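Rhino (Drosophila melanogaster, PDB 5XYV) binds the Deadlock N-terminal domain through its chromoshadow domain, in a complex linked to germline piRNA cluster specification. Local coordinates at residues F6-G11 / V31-C36; D15-C20 / L27-T32. All coordinates share one frame; numbering follows the deposited sequence.

Contact 1. Residues F6-G11 / V31-C36; sequences FGVNRG and VTWKGC
The backbone of G7 lies against the indole of W33, where the loop that leads into the chromoshadow domain sheet folds back onto the end of strand 26-33. G7 C comes within 3.3 Å of W33 CZ2, and G7 O sits over one indole face near its rim. V31 CG2 covers the opposite face, 3.5 Å above the plane, which leaves the ring held between a peptide and a methyl group. A residue without a side chain suits this place because its positive phi of 72° favours glycine. V8 opens a short 3-10 turn. Its CB points away from W33, yet CG1 comes within 4.1 Å of W33 CH2, an apolar touch at the benzo end of the indole. The turn is held by R10 N, which donates to G7 O at 3.1 Å and brings R10 back beside the pyrrole end. There the aliphatic part of R10 does the packing, with CD 3.6 Å from W33 CD1. The chain then bends at chi3, and the guanidinium plane ends 35° from that of the indole. Arginine suits the spot because its methylenes can pack obliquely against the indole while its charge travels on to D40. One carboxylate oxygen, D40 OD1, takes a salt bridge from R10 NH1 and hydrogen bonds from W33 NE1 and G7 N, which fixes both the indole rotation and the glycine. Past W33 the chain makes a type II turn, with G35 at its positive-phi position, and returns C36 toward the arginine. With its thiol anti to the C36 backbone N (chi1 177°), C36 SG makes a van der Waals contact with R10 NE at 3.8 Å.

Contact 2. Residues D15-C20 / L27-T32; sequences DKILHC and LFMFVT
H19 and F30 lie side by side on one face of the chromoshadow beta hairpin, pointing the same way. Their planes are 17° apart but slid so far that the rings barely overlap, with H19 CD2 3.4 Å from F30 CD1. Both rings meet W44 of the Deadlock chain, with planes steeply inclined to it. L18 and H19 both face F30, a classic beta bulge: L18 N donates to F30 O, and F30 N to H19 O along a nearly straight bond (175°).

On the other face, I17 and V31 run alongside each other as a non-hydrogen-bonded pair. M29 bends at chi2 and chi3, bringing CE to 3.7 Å from I17 CG2; a flexible thioether suits this apolar layer, which helix 52-61 meets through I55 and Y58 against I17.

A second classic bulge sets D15 and K16 opposite T32. From the neighbouring bulge L18 crosses T32 at about a right angle, CD1 meeting the methyl CG2 at 3.7 Å. The threonine serves both needs: with chi1 at 61° its hydroxyl turns to the neighbouring strand, and OG1 accepts K16 N at 3.1 Å.

From the N terminus the chain first makes the loop 6-11 with its 3-10 turn at 8-10, then runs out along strand 14-23 and back along strand 26-33. Contact 2 closes the hairpin itself, the six intervening residues being the strand ends and the turn. Contact 1 closes a wider loop of nineteen residues that takes in strand 14-23, the hairpin turn and the first part of strand 26-33, so the two nest without crossing. They meet on strand 26-33, sharing V31 and T32, and D15 packs on W33 and K34 where they join. Contact 2 thus pairs the first two strands of the sheet, while contact 1 ties the N-terminal loop to the far end of the second.

Contact 1. Residues F6-G11 / V31-C36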
loop_
_atom_site.group_PDB
_atom_site.type_symbol
_atom_site.label_atom_id
_atom_site.label_comp_id
_atom_site.label_asym_id
_atom_site.label_seq_id
_atom_site.Cartn_x
_atom_site.Cartn_y
_atom_site.Cartn_z
ATOM N N PHE B 6 -9.390 -16.751 16.490
ATOM C CA PHE B 6 -8.893 -15.420 16.202
ATOM C C PHE B 6 -8.973 -15.174 14.706
ATOM O O PHE B 6 -9.160 -16.109 13.925
ATOM C CB PHE B 6 -7.457 -15.266 16.673
ATOM C CG PHE B 6 -6.501 -16.179 15.971
ATOM C CD1 PHE B 6 -5.867 -15.786 14.805
ATOM C CD2 PHE B 6 -6.242 -17.439 16.480
ATOM C CE1 PHE B 6 -4.990 -16.629 14.161
ATOM C CE2 PHE B 6 -5.368 -18.285 15.843
ATOM C CZ PHE B 6 -4.739 -17.877 14.676
ATOM N N GLY B 7 -8.791 -13.928 14.299
ATOM C CA GLY B 7 -8.806 -13.595 12.885
ATOM C C GLY B 7 -10.208 -13.665 12.322
ATOM O O GLY B 7 -11.185 -13.428 13.045
ATOM N N VAL B 8 -10.314 -14.007 11.038
ATOM C CA VAL B 8 -11.609 -14.009 10.361
ATOM C C VAL B 8 -12.508 -15.049 11.003
ATOM O O VAL B 8 -13.729 -14.930 10.953
ATOM C CB VAL B 8 -11.483 -14.277 8.827
ATOM C CG1 VAL B 8 -10.736 -13.146 8.144
ATOM C CG2 VAL B 8 -10.778 -15.595 8.551
ATOM N N ASN B 9 -11.892 -16.049 11.631
ATOM C CA ASN B 9 -12.623 -17.138 12.262
ATOM C C ASN B 9 -13.496 -16.711 13.444
ATOM O O ASN B 9 -14.370 -17.466 13.865
ATOM C CB ASN B 9 -11.648 -18.225 12.699
ATOM C CG ASN B 9 -11.398 -19.236 11.609
ATOM O OD1 ASN B 9 -12.339 -19.775 11.028
ATOM N ND2 ASN B 9 -10.131 -19.490 11.312
ATOM N N ARG B 10 -13.271 -15.509 13.973
ATOM C CA ARG B 10 -14.166 -14.950 14.980
ATOM C C ARG B 10 -15.535 -14.717 14.377
ATOM O O ARG B 10 -16.530 -14.592 15.092
ATOM C CB ARG B 10 -13.625 -13.639 15.544
ATOM C CG ARG B 10 -12.327 -13.785 16.285
ATOM C CD ARG B 10 -11.893 -12.455 16.872
ATOM N NE ARG B 10 -11.571 -12.629 18.286
ATOM C CZ ARG B 10 -10.337 -12.716 18.767
ATOM N NH1 ARG B 10 -9.303 -12.607 17.956
ATOM N NH2 ARG B 10 -10.139 -12.875 20.061
ATOM N N GLY B 11 -15.568 -14.646 13.051
ATOM C CA GLY B 11 -16.781 -14.347 12.333
ATOM C C GLY B 11 -17.285 -12.949 12.635
ATOM O O GLY B 11 -18.476 -12.692 12.488
ATOM N N VAL B 31 -5.245 -6.071 13.320
ATOM C CA VAL B 31 -6.597 -5.553 13.173
ATOM C C VAL B 31 -7.432 -5.746 14.416
ATOM O O VAL B 31 -7.136 -6.580 15.273
ATOM C CB VAL B 31 -7.376 -6.226 11.979
ATOM C CG1 VAL B 31 -6.672 -5.990 10.648
ATOM C CG2 VAL B 31 -7.644 -7.733 12.263
ATOM N N THR B 32 -8.494 -4.958 14.487
ATOM C CA THR B 32 -9.501 -5.125 15.525
ATOM C C THR B 32 -10.845 -5.443 14.869
ATOM O O THR B 32 -11.076 -5.118 13.696
ATOM C CB THR B 32 -9.589 -3.884 16.416
ATOM O OG1 THR B 32 -9.970 -2.761 15.619
ATOM C CG2 THR B 32 -8.236 -3.605 17.034
ATOM N N TRP B 33 -11.722 -6.102 15.609
ATOM C CA TRP B 33 -13.029 -6.449 15.076
ATOM C C TRP B 33 -14.091 -5.691 15.845
ATOM O O TRP B 33 -13.875 -5.345 17.006
ATOM C CB TRP B 33 -13.270 -7.957 15.169
ATOM C CG TRP B 33 -12.136 -8.746 14.643
ATOM C CD1 TRP B 33 -11.113 -9.291 15.357
ATOM C CD2 TRP B 33 -11.900 -9.088 13.274
ATOM N NE1 TRP B 33 -10.248 -9.948 14.513
ATOM C CE2 TRP B 33 -10.714 -9.841 13.226
ATOM C CE3 TRP B 33 -12.579 -8.824 12.079
ATOM C CZ2 TRP B 33 -10.186 -10.338 12.025
ATOM C CZ3 TRP B 33 -12.060 -9.306 10.898
ATOM C CH2 TRP B 33 -10.878 -10.060 10.875
ATOM N N LYS B 34 -15.242 -5.470 15.215
ATOM C CA LYS B 34 -16.340 -4.796 15.890
ATOM C C LYS B 34 -16.920 -5.649 17.003
ATOM O O LYS B 34 -17.247 -6.827 16.794
ATOM C CB LYS B 34 -17.432 -4.422 14.895
ATOM C CG LYS B 34 -17.018 -3.319 13.926
ATOM C CD LYS B 34 -18.095 -3.026 12.897
ATOM C CE LYS B 34 -17.634 -1.953 11.932
ATOM N NZ LYS B 34 -18.637 -1.707 10.856
ATOM N N GLY B 35 -17.035 -5.052 18.189
ATOM C CA GLY B 35 -17.647 -5.729 19.316
ATOM C C GLY B 35 -16.637 -6.504 20.133
ATOM O O GLY B 35 -16.961 -7.056 21.192
ATOM N N CYS B 36 -15.403 -6.538 19.639
ATOM C CA CYS B 36 -14.324 -7.261 20.294
ATOM C C CYS B 36 -13.139 -6.363 20.596
ATOM O O CYS B 36 -12.827 -5.464 19.827
ATOM C CB CYS B 36 -13.876 -8.440 19.427
ATOM S SG CYS B 36 -12.468 -9.370 20.085
#

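Contact 2. Residues D15-C20 / L27-T32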
loop_
_atom_site.group_PDB
_atom_site.type_symbol
_atom_site.label_atom_id
_atom_site.label_comp_id
_atom_site.label_asym_id
_atom_site.label_seq_id
_atom_site.Cartn_x
_atom_site.Cartn_y
_atom_site.Cartn_z
ATOM N N ASP B 15 -12.973 -3.954 12.233
ATOM C CA ASP B 15 -13.161 -2.652 12.853
ATOM C C ASP B 15 -12.129 -1.701 12.264
ATOM O O ASP B 15 -12.412 -0.999 11.279
ATOM C CB ASP B 15 -13.029 -2.732 14.376
ATOM C CG ASP B 15 -13.657 -1.538 15.084
ATOM O OD1 ASP B 15 -14.568 -0.913 14.499
ATOM O OD2 ASP B 15 -13.231 -1.237 16.220
ATOM N N LYS B 16 -10.938 -1.688 12.861
ATOM C CA LYS B 16 -9.812 -0.864 12.397
ATOM C C LYS B 16 -8.615 -1.742 11.941
ATOM O O LYS B 16 -8.425 -2.859 12.438
ATOM C CB LYS B 16 -9.366 0.120 13.511
ATOM C CG LYS B 16 -10.466 1.003 14.132
ATOM C CD LYS B 16 -11.568 1.345 13.145
ATOM C CE LYS B 16 -12.916 1.809 13.790
ATOM N NZ LYS B 16 -12.958 3.278 14.217
ATOM N N ILE B 17 -7.818 -1.227 10.999
ATOM C CA ILE B 17 -6.480 -1.759 10.717
ATOM C C ILE B 17 -5.482 -0.861 11.404
ATOM O O ILE B 17 -5.347 0.301 11.017
ATOM C CB ILE B 17 -6.148 -1.798 9.212
ATOM C CG1 ILE B 17 -7.215 -2.581 8.441
ATOM C CG2 ILE B 17 -4.727 -2.338 8.979
ATOM C CD1 ILE B 17 -6.834 -2.900 6.993
ATOM N N LEU B 18 -4.795 -1.379 12.421
ATOM C CA LEU B 18 -3.899 -0.560 13.235
ATOM C C LEU B 18 -2.498 -0.427 12.676
ATOM O O LEU B 18 -1.825 0.573 12.909
ATOM C CB LEU B 18 -3.791 -1.122 14.651
ATOM C CG LEU B 18 -5.107 -1.424 15.347
ATOM C CD1 LEU B 18 -4.886 -2.006 16.745
ATOM C CD2 LEU B 18 -5.972 -0.158 15.380
ATOM N N HIS B 19 -2.053 -1.430 11.932
ATOM C CA HIS B 19 -0.629 -1.558 11.696
ATOM C C HIS B 19 -0.355 -2.745 10.757
ATOM O O HIS B 19 -1.253 -3.566 10.535
ATOM C CB HIS B 19 0.062 -1.701 13.071
ATOM C CG HIS B 19 1.503 -2.050 13.007
ATOM N ND1 HIS B 19 2.429 -1.281 12.327
ATOM C CD2 HIS B 19 2.191 -3.083 13.539
ATOM C CE1 HIS B 19 3.619 -1.835 12.440
ATOM N NE2 HIS B 19 3.504 -2.936 13.170
ATOM N N CYS B 20 0.842 -2.826 10.169
ATOM C CA CYS B 20 1.190 -4.016 9.391
ATOM C C CYS B 20 2.668 -4.364 9.506
ATOM O O CYS B 20 3.476 -3.572 9.951
ATOM C CB CYS B 20 0.825 -3.861 7.907
ATOM S SG CYS B 20 1.800 -2.651 7.001
ATOM N N LEU B 27 2.642 -10.405 4.011
ATOM C CA LEU B 27 2.230 -9.181 4.672
ATOM C C LEU B 27 1.130 -9.513 5.657
ATOM O O LEU B 27 0.103 -10.093 5.289
ATOM C CB LEU B 27 1.743 -8.126 3.661
ATOM C CG LEU B 27 1.375 -6.728 4.176
ATOM C CD1 LEU B 27 2.520 -6.095 4.952
ATOM C CD2 LEU B 27 0.883 -5.790 3.038
ATOM N N PHE B 28 1.347 -9.138 6.911
ATOM C CA PHE B 28 0.337 -9.340 7.936
ATOM C C PHE B 28 -0.214 -8.003 8.373
ATOM O O PHE B 28 0.522 -7.010 8.425
ATOM C CB PHE B 28 0.917 -10.096 9.122
ATOM C CG PHE B 28 1.143 -11.529 8.843
ATOM C CD1 PHE B 28 0.140 -12.449 9.086
ATOM C CD2 PHE B 28 2.359 -11.971 8.338
ATOM C CE1 PHE B 28 0.339 -13.787 8.823
ATOM C CE2 PHE B 28 2.563 -13.312 8.068
ATOM C CZ PHE B 28 1.552 -14.214 8.308
ATOM N N MET B 29 -1.513 -7.991 8.656
ATOM C CA MET B 29 -2.194 -6.821 9.150
ATOM C C MET B 29 -2.621 -7.075 10.576
ATOM O O MET B 29 -3.049 -8.182 10.909
ATOM C CB MET B 29 -3.406 -6.493 8.272
ATOM C CG MET B 29 -3.229 -6.855 6.812
ATOM S SD MET B 29 -2.258 -5.613 5.942
ATOM C CE MET B 29 -3.350 -4.192 6.109
ATOM N N PHE B 30 -2.498 -6.048 11.407
ATOM C CA PHE B 30 -2.905 -6.116 12.797
ATOM C C PHE B 30 -4.196 -5.349 12.943
ATOM O O PHE B 30 -4.260 -4.141 12.681
ATOM C CB PHE B 30 -1.775 -5.607 13.688
ATOM C CG PHE B 30 -0.505 -6.380 13.475
ATOM C CD1 PHE B 30 0.505 -5.894 12.656
ATOM C CD2 PHE B 30 -0.367 -7.652 14.008
ATOM C CE1 PHE B 30 1.643 -6.645 12.426
ATOM C CE2 PHE B 30 0.770 -8.389 13.781
ATOM C CZ PHE B 30 1.772 -7.886 12.993
ATOM N N VAL B 31 -5.245 -6.071 13.320
ATOM C CA VAL B 31 -6.597 -5.553 13.173
ATOM C C VAL B 31 -7.432 -5.746 14.416
ATOM O O VAL B 31 -7.136 -6.580 15.273
ATOM C CB VAL B 31 -7.376 -6.226 11.979
ATOM C CG1 VAL B 31 -6.672 -5.990 10.648
ATOM C CG2 VAL B 31 -7.644 -7.733 12.263
ATOM N N THR B 32 -8.494 -4.958 14.487
ATOM C CA THR B 32 -9.501 -5.125 15.525
ATOM C C THR B 32 -10.845 -5.443 14.869
ATOM O O THR B 32 -11.076 -5.118 13.696
ATOM C CB THR B 32 -9.589 -3.884 16.416
ATOM O OG1 THR B 32 -9.970 -2.761 15.619
ATOM C CG2 THR B 32 -8.236 -3.605 17.034
#